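Local coordinates for protein glycerol-3-phosphate dehydrogenase [NAD(+)] (Dunaliella salina, PDB 6IUY) that probably interconverts sn-glycerol 3-phosphate and dihydroxyacetone phosphate with NAD, and joins this dehydrogenase to a phosphatase domain, enabling direct conversion of dihydroxyacetone phosphate to glycerol, at residues K292-E300 with N330-A340. Sequence-based numbering, arbitrary orientation.
Sequences KEVTMWVHE and NVKATSDLIEA. With NAD (nicotinamide-adenine-dinucleotide), chain C.
Asn-330 opens the pairing by sending ND2 to Lys-292 O (2.8 Å), which lies within the plane of its amide; the second N-H serves Ala-276 O, a division of labour that suits a primary amide at a strand end. The backbone O of Asn-330 accepts from Val-294 N, starting a parallel ladder. Val-331 turns to the same face as Val-294 and Met-296, meeting the methionine CE through CG1. On the other face the aliphatic root of Lys-332 crosses the Glu-293 carboxylate, Lys-332 CB to Glu-293 CD 3.7 Å. Ala-333 is small enough for Val-298 CG2 to come up against its CB. Thr-334 lays CG2 on Thr-295 CG2 (3.8 Å), and its OG1 accepts from Asp-336 N in an ST turn leading to the helix that Asp-336 caps. Trp-297, its CG opposite the backbone N (chi1 176°), carries its indole out to Ser-335 O, which receives a weak, bent bond (134°) from NE1 at the ring edge. Over one indole face lies Leu-337, its CB making a CH-pi contact 3.8 Å from the five-membered ring centroid. A leucine in place of Trp-297 would probably leave Ser-335 O without this donor and Leu-337 without its flat platform. Just beyond, the His-299 ring lies with one face against the NAD adenine. Binding at the C-terminal end of parallel strands is characteristic of a Rossmann-fold beta-alpha-beta unit, here with helix 307-315 as the crossover.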
ATOM      1  N   LYS A 292      -9.202  18.334 -32.286  1.00 45.93           N
ATOM      2  CA  LYS A 292     -10.481  17.736 -31.920  1.00 48.88           C
ATOM      3  C   LYS A 292     -10.527  16.260 -32.283  1.00 46.49           C
ATOM      4  O   LYS A 292     -11.043  15.431 -31.527  1.00 43.21           O
ATOM      5  CB  LYS A 292     -11.649  18.458 -32.588  1.00 39.12           C
ATOM      6  CG  LYS A 292     -12.992  17.881 -32.168  1.00 48.66           C
ATOM      7  CD  LYS A 292     -14.163  18.617 -32.802  1.00 52.32           C
ATOM      8  CE  LYS A 292     -15.487  18.089 -32.273  1.00 56.30           C
ATOM      9  NZ  LYS A 292     -16.650  18.879 -32.786  1.00 68.54           N
ATOM     10  N   GLU A 293      -9.958  15.931 -33.433  1.00 44.93           N
ATOM     11  CA  GLU A 293     -10.018  14.573 -33.934  1.00 46.41           C
ATOM     12  C   GLU A 293      -8.906  13.670 -33.413  1.00 46.20           C
ATOM     13  O   GLU A 293      -7.717  14.001 -33.494  1.00 43.86           O
ATOM     14  CB  GLU A 293      -9.992  14.587 -35.457  1.00 46.87           C
ATOM     15  CG  GLU A 293      -9.834  13.202 -36.070  1.00 48.24           C
ATOM     16  CD  GLU A 293      -9.971  13.219 -37.592  1.00 51.85           C
ATOM     17  OE1 GLU A 293     -11.119  13.344 -38.062  1.00 52.61           O
ATOM     18  OE2 GLU A 293      -8.944  13.103 -38.303  1.00 48.29           O
ATOM     19  N   VAL A 294      -9.292  12.497 -32.922  1.00 40.09           N
ATOM     20  CA  VAL A 294      -8.314  11.536 -32.438  1.00 36.59           C
ATOM     21  C   VAL A 294      -8.194  10.408 -33.428  1.00 39.81           C
ATOM     22  O   VAL A 294      -9.195   9.829 -33.820  1.00 41.34           O
ATOM     23  CB  VAL A 294      -8.718  10.935 -31.056  1.00 36.80           C
ATOM     24  CG1 VAL A 294      -7.662   9.968 -30.575  1.00 38.87           C
ATOM     25  CG2 VAL A 294      -8.933  12.011 -30.051  1.00 39.46           C
ATOM     26  N   THR A 295      -6.973  10.036 -33.781  1.00 36.82           N
ATOM     27  CA  THR A 295      -6.795   8.987 -34.754  1.00 39.01           C
ATOM     28  C   THR A 295      -6.574   7.685 -34.001  1.00 40.46           C
ATOM     29  O   THR A 295      -5.875   7.671 -32.989  1.00 46.63           O
ATOM     30  CB  THR A 295      -5.618   9.321 -35.693  1.00 38.64           C
ATOM     31  OG1 THR A 295      -5.941  10.508 -36.417  1.00 42.56           O
ATOM     32  CG2 THR A 295      -5.368   8.235 -36.671  1.00 37.74           C
ATOM     33  N   MET A 296      -7.187   6.600 -34.458  1.00 35.38           N
ATOM     34  CA  MET A 296      -6.943   5.311 -33.833  1.00 43.07           C
ATOM     35  C   MET A 296      -6.463   4.315 -34.866  1.00 35.64           C
ATOM     36  O   MET A 296      -7.197   3.994 -35.794  1.00 40.28           O
ATOM     37  CB  MET A 296      -8.213   4.801 -33.134  1.00 38.13           C
ATOM     38  CG  MET A 296      -8.188   3.321 -32.774  1.00 40.53           C
ATOM     39  SD  MET A 296      -9.498   2.863 -31.604  1.00 41.30           S
ATOM     40  CE  MET A 296     -10.981   2.904 -32.634  1.00 35.04           C
ATOM     41  N   TRP A 297      -5.238   3.818 -34.707  1.00 39.60           N
ATOM     42  CA  TRP A 297      -4.778   2.691 -35.516  1.00 32.15           C
ATOM     43  C   TRP A 297      -5.474   1.406 -35.123  1.00 43.11           C
ATOM     44  O   TRP A 297      -5.449   0.983 -33.940  1.00 39.27           O
ATOM     45  CB  TRP A 297      -3.280   2.502 -35.393  1.00 35.43           C
ATOM     46  CG  TRP A 297      -2.758   1.287 -36.145  1.00 37.02           C
ATOM     47  CD1 TRP A 297      -2.739   1.106 -37.499  1.00 39.25           C
ATOM     48  CD2 TRP A 297      -2.159   0.111 -35.579  1.00 38.90           C
ATOM     49  NE1 TRP A 297      -2.168  -0.106 -37.812  1.00 37.95           N
ATOM     50  CE2 TRP A 297      -1.812  -0.740 -36.649  1.00 39.61           C
ATOM     51  CE3 TRP A 297      -1.887  -0.305 -34.266  1.00 36.22           C
ATOM     52  CZ2 TRP A 297      -1.193  -1.979 -36.453  1.00 39.24           C
ATOM     53  CZ3 TRP A 297      -1.278  -1.534 -34.070  1.00 36.22           C
ATOM     54  CH2 TRP A 297      -0.939  -2.359 -35.158  1.00 40.37           C
ATOM     55  N   VAL A 298      -6.101   0.789 -36.123  1.00 41.43           N
ATOM     56  CA  VAL A 298      -6.800  -0.477 -35.978  1.00 37.99           C
ATOM     57  C   VAL A 298      -6.105  -1.542 -36.799  1.00 41.50           C
ATOM     58  O   VAL A 298      -6.189  -1.525 -38.023  1.00 42.41           O
ATOM     59  CB  VAL A 298      -8.259  -0.383 -36.441  1.00 40.80           C
ATOM     60  CG1 VAL A 298      -9.005  -1.691 -36.149  1.00 40.63           C
ATOM     61  CG2 VAL A 298      -8.969   0.795 -35.786  1.00 35.96           C
ATOM     62  N   HIS A 299      -5.414  -2.466 -36.139  1.00 38.13           N
ATOM     63  CA  HIS A 299      -4.786  -3.583 -36.832  1.00 41.11           C
ATOM     64  C   HIS A 299      -5.801  -4.306 -37.708  1.00 43.55           C
ATOM     65  O   HIS A 299      -6.908  -4.600 -37.255  1.00 38.36           O
ATOM     66  CB  HIS A 299      -4.188  -4.562 -35.837  1.00 40.16           C
ATOM     67  CG  HIS A 299      -3.606  -5.784 -36.470  1.00 40.47           C
ATOM     68  ND1 HIS A 299      -4.223  -7.023 -36.415  1.00 42.24           N
ATOM     69  CD2 HIS A 299      -2.461  -5.973 -37.163  1.00 40.78           C
ATOM     70  CE1 HIS A 299      -3.483  -7.911 -37.050  1.00 39.55           C
ATOM     71  NE2 HIS A 299      -2.404  -7.299 -37.511  1.00 41.83           N
ATOM     72  N   GLU A 300      -5.441  -4.572 -38.962  1.00 43.72           N
ATOM     73  CA  GLU A 300      -6.363  -5.254 -39.869  1.00 39.58           C
ATOM     74  C   GLU A 300      -6.291  -6.743 -39.642  1.00 35.52           C
ATOM     75  O   GLU A 300      -5.217  -7.322 -39.656  1.00 39.92           O
ATOM     76  CB  GLU A 300      -6.044  -4.939 -41.326  1.00 43.18           C
ATOM     77  CG  GLU A 300      -7.026  -5.543 -42.300  1.00 45.18           C
ATOM     78  CD  GLU A 300      -6.730  -5.162 -43.757  1.00 52.82           C
ATOM     79  OE1 GLU A 300      -6.162  -5.998 -44.481  1.00 56.02           O
ATOM     80  OE2 GLU A 300      -7.067  -4.034 -44.175  1.00 49.62           O
ATOM     81  N   ASN A 330     -15.732  12.139 -32.955  1.00 41.25           N
ATOM     82  CA  ASN A 330     -14.441  12.704 -33.340  1.00 37.39           C
ATOM     83  C   ASN A 330     -13.304  11.691 -33.302  1.00 42.06           C
ATOM     84  O   ASN A 330     -12.144  12.050 -33.114  1.00 44.77           O
ATOM     85  CB  ASN A 330     -14.099  13.925 -32.461  1.00 42.01           C
ATOM     86  CG  ASN A 330     -14.133  13.630 -30.953  1.00 45.12           C
ATOM     87  OD1 ASN A 330     -15.082  13.049 -30.430  1.00 42.16           O
ATOM     88  ND2 ASN A 330     -13.100  14.065 -30.253  1.00 39.98           N
ATOM     89  N   VAL A 331     -13.637  10.423 -33.515  1.00 41.08           N
ATOM     90  CA  VAL A 331     -12.649   9.355 -33.517  1.00 41.04           C
ATOM     91  C   VAL A 331     -12.498   8.849 -34.941  1.00 44.16           C
ATOM     92  O   VAL A 331     -13.490   8.545 -35.590  1.00 45.90           O
ATOM     93  CB  VAL A 331     -13.061   8.192 -32.563  1.00 42.06           C
ATOM     94  CG1 VAL A 331     -12.215   6.948 -32.804  1.00 37.28           C
ATOM     95  CG2 VAL A 331     -12.962   8.639 -31.119  1.00 33.68           C
ATOM     96  N   LYS A 332     -11.269   8.775 -35.439  1.00 40.44           N
ATOM     97  CA  LYS A 332     -11.071   8.415 -36.834  1.00 44.62           C
ATOM     98  C   LYS A 332     -10.124   7.245 -36.927  1.00 40.71           C
ATOM     99  O   LYS A 332      -8.975   7.336 -36.517  1.00 38.29           O
ATOM    100  CB  LYS A 332     -10.536   9.607 -37.644  1.00 50.81           C
ATOM    101  CG  LYS A 332     -10.752   9.473 -39.167  1.00 53.15           C
ATOM    102  CD  LYS A 332     -12.217   9.086 -39.467  1.00 60.41           C
ATOM    103  CE  LYS A 332     -12.753   9.680 -40.764  1.00 62.01           C
ATOM    104  NZ  LYS A 332     -13.810  10.713 -40.507  1.00 71.54           N
ATOM    105  N   ALA A 333     -10.618   6.149 -37.483  1.00 39.12           N
ATOM    106  CA  ALA A 333      -9.885   4.899 -37.520  1.00 39.73           C
ATOM    107  C   ALA A 333      -9.145   4.724 -38.823  1.00 42.87           C
ATOM    108  O   ALA A 333      -9.697   4.992 -39.887  1.00 43.23           O
ATOM    109  CB  ALA A 333     -10.847   3.738 -37.334  1.00 38.63           C
ATOM    110  N   THR A 334      -7.928   4.211 -38.748  1.00 38.97           N
ATOM    111  CA  THR A 334      -7.234   3.788 -39.941  1.00 41.77           C
ATOM    112  C   THR A 334      -6.370   2.579 -39.657  1.00 45.29           C
ATOM    113  O   THR A 334      -5.886   2.395 -38.537  1.00 43.21           O
ATOM    114  CB  THR A 334      -6.348   4.902 -40.517  1.00 49.43           C
ATOM    115  OG1 THR A 334      -5.388   4.309 -41.399  1.00 50.89           O
ATOM    116  CG2 THR A 334      -5.604   5.633 -39.403  1.00 46.50           C
ATOM    117  N   SER A 335      -6.155   1.771 -40.687  1.00 44.04           N
ATOM    118  CA  SER A 335      -5.411   0.527 -40.562  1.00 43.11           C
ATOM    119  C   SER A 335      -3.952   0.692 -40.883  1.00 39.92           C
ATOM    120  O   SER A 335      -3.189  -0.264 -40.760  1.00 42.89           O
ATOM    121  CB  SER A 335      -5.980  -0.533 -41.491  1.00 47.35           C
ATOM    122  OG  SER A 335      -5.673  -0.184 -42.830  1.00 52.82           O
ATOM    123  N   ASP A 336      -3.546   1.880 -41.322  1.00 40.53           N
ATOM    124  CA  ASP A 336      -2.130   2.074 -41.639  1.00 43.30           C
ATOM    125  C   ASP A 336      -1.407   2.709 -40.467  1.00 40.37           C
ATOM    126  O   ASP A 336      -1.739   3.813 -40.057  1.00 39.93           O
ATOM    127  CB  ASP A 336      -1.943   2.940 -42.889  1.00 48.78           C
ATOM    128  CG  ASP A 336      -0.541   2.859 -43.424  1.00 47.17           C
ATOM    129  OD1 ASP A 336      -0.295   2.015 -44.307  1.00 66.81           O
ATOM    130  OD2 ASP A 336       0.329   3.605 -42.944  1.00 50.73           O
ATOM    131  N   LEU A 337      -0.417   1.998 -39.943  1.00 40.97           N
ATOM    132  CA  LEU A 337       0.221   2.371 -38.697  1.00 43.34           C
ATOM    133  C   LEU A 337       1.053   3.637 -38.855  1.00 43.28           C
ATOM    134  O   LEU A 337       1.013   4.517 -38.002  1.00 41.13           O
ATOM    135  CB  LEU A 337       1.090   1.218 -38.191  1.00 40.32           C
ATOM    136  CG  LEU A 337       1.936   1.555 -36.963  1.00 42.13           C
ATOM    137  CD1 LEU A 337       1.071   1.929 -35.757  1.00 37.75           C
ATOM    138  CD2 LEU A 337       2.862   0.425 -36.628  1.00 39.38           C
ATOM    139  N   ILE A 338       1.795   3.726 -39.954  1.00 42.81           N
ATOM    140  CA  ILE A 338       2.618   4.903 -40.229  1.00 42.77           C
ATOM    141  C   ILE A 338       1.739   6.137 -40.407  1.00 43.45           C
ATOM    142  O   ILE A 338       1.992   7.195 -39.839  1.00 41.30           O
ATOM    143  CB  ILE A 338       3.494   4.712 -41.488  1.00 48.23           C
ATOM    144  CG1 ILE A 338       4.347   3.454 -41.342  1.00 41.45           C
ATOM    145  CG2 ILE A 338       4.376   5.955 -41.730  1.00 41.81           C
ATOM    146  CD1 ILE A 338       5.089   3.407 -40.014  1.00 47.29           C
ATOM    147  N   GLU A 339       0.678   5.994 -41.180  1.00 44.50           N
ATOM    148  CA  GLU A 339      -0.174   7.132 -41.438  1.00 45.69           C
ATOM    149  C   GLU A 339      -0.879   7.592 -40.160  1.00 48.07           C
ATOM    150  O   GLU A 339      -1.079   8.795 -39.962  1.00 42.07           O
ATOM    151  CB  GLU A 339      -1.188   6.800 -42.533  1.00 50.21           C
ATOM    152  CG  GLU A 339      -2.205   7.901 -42.786  1.00 57.48           C
ATOM    153  CD  GLU A 339      -3.640   7.432 -42.568  1.00 61.78           C
ATOM    154  OE1 GLU A 339      -4.022   6.399 -43.163  1.00 58.85           O
ATOM    155  OE2 GLU A 339      -4.375   8.091 -41.790  1.00 66.63           O
ATOM    156  N   ALA A 340      -1.257   6.645 -39.299  1.00 45.29           N
ATOM    157  CA  ALA A 340      -1.921   6.983 -38.038  1.00 43.25           C
ATOM    158  C   ALA A 340      -1.024   7.838 -37.155  1.00 38.66           C
ATOM    159  O   ALA A 340      -1.481   8.738 -36.443  1.00 40.40           O
ATOM    160  CB  ALA A 340      -2.335   5.692 -37.279  1.00 42.75           C
TER
HETATM  161  PA  NAD C 701      -7.528  -6.761 -26.404  1.00 34.79           P
HETATM  162  O1A NAD C 701      -8.944  -6.376 -26.528  1.00 30.91           O
HETATM  163  O2A NAD C 701      -7.235  -7.713 -25.252  1.00 37.43           O
HETATM  164  O5B NAD C 701      -7.013  -7.503 -27.759  1.00 35.89           O
HETATM  165  C5B NAD C 701      -7.672  -7.260 -29.011  1.00 35.64           C
HETATM  166  C4B NAD C 701      -6.701  -6.541 -29.983  1.00 35.69           C
HETATM  167  O4B NAD C 701      -5.730  -7.347 -30.314  1.00 40.83           O
HETATM  168  C3B NAD C 701      -7.426  -6.247 -31.299  1.00 39.02           C
HETATM  169  O3B NAD C 701      -7.772  -4.945 -31.427  1.00 39.80           O
HETATM  170  C2B NAD C 701      -6.408  -6.635 -32.389  1.00 36.02           C
HETATM  171  O2B NAD C 701      -6.360  -5.539 -33.405  1.00 44.05           O
HETATM  172  C1B NAD C 701      -5.299  -6.769 -31.744  1.00 35.72           C
HETATM  173  N9A NAD C 701      -4.470  -7.670 -32.424  1.00 36.63           N
HETATM  174  C8A NAD C 701      -4.697  -8.969 -32.729  1.00 36.67           C
HETATM  175  N7A NAD C 701      -3.611  -9.424 -33.391  1.00 36.88           N
HETATM  176  C5A NAD C 701      -2.718  -8.406 -33.519  1.00 39.71           C
HETATM  177  C6A NAD C 701      -1.474  -8.316 -34.116  1.00 38.14           C
HETATM  178  N6A NAD C 701      -0.782  -9.355 -34.799  1.00 43.24           N
HETATM  179  N1A NAD C 701      -0.791  -7.165 -34.073  1.00 41.02           N
HETATM  180  C2A NAD C 701      -1.339  -6.082 -33.451  1.00 41.90           C
HETATM  181  N3A NAD C 701      -2.561  -6.161 -32.877  1.00 35.87           N
HETATM  182  C4A NAD C 701      -3.245  -7.326 -32.913  1.00 37.95           C
HETATM  183  O3  NAD C 701      -6.673  -5.415 -26.215  1.00 36.60           O
HETATM  184  PN  NAD C 701      -6.830  -4.320 -25.055  1.00 35.86           P
HETATM  185  O1N NAD C 701      -8.052  -4.602 -24.199  1.00 37.32           O
HETATM  186  O2N NAD C 701      -6.938  -2.930 -25.639  1.00 32.00           O
HETATM  187  O5D NAD C 701      -5.570  -4.466 -24.115  1.00 36.21           O
HETATM  188  C5D NAD C 701      -4.278  -4.089 -24.554  1.00 39.20           C
HETATM  189  C4D NAD C 701      -3.458  -3.737 -23.305  1.00 37.00           C
HETATM  190  O4D NAD C 701      -4.205  -3.086 -22.433  1.00 34.47           O
HETATM  191  C3D NAD C 701      -3.036  -5.023 -22.624  1.00 34.45           C
HETATM  192  O3D NAD C 701      -1.729  -4.944 -22.320  1.00 34.45           O
HETATM  193  C2D NAD C 701      -3.894  -5.095 -21.330  1.00 38.45           C
HETATM  194  O2D NAD C 701      -3.136  -5.901 -20.337  1.00 36.92           O
HETATM  195  C1D NAD C 701      -4.061  -3.844 -21.005  1.00 37.75           C
HETATM  196  N1N NAD C 701      -5.247  -3.553 -20.225  1.00 38.38           N
HETATM  197  C2N NAD C 701      -6.475  -4.111 -20.509  1.00 36.14           C
HETATM  198  C3N NAD C 701      -7.588  -3.796 -19.730  1.00 41.35           C
HETATM  199  C7N NAD C 701      -8.940  -4.463 -20.066  1.00 41.30           C
HETATM  200  O7N NAD C 701      -9.851  -4.441 -19.263  1.00 41.86           O
HETATM  201  N7N NAD C 701      -9.096  -5.092 -21.354  1.00 40.80           N
HETATM  202  C4N NAD C 701      -7.486  -2.923 -18.669  1.00 43.10           C
HETATM  203  C5N NAD C 701      -6.263  -2.336 -18.395  1.00 38.17           C
HETATM  204  C6N NAD C 701      -5.158  -2.653 -19.186  1.00 39.32           C
HETATM  205  O   HOH W   1      -3.037  -2.974 -40.245  1.00 42.30           O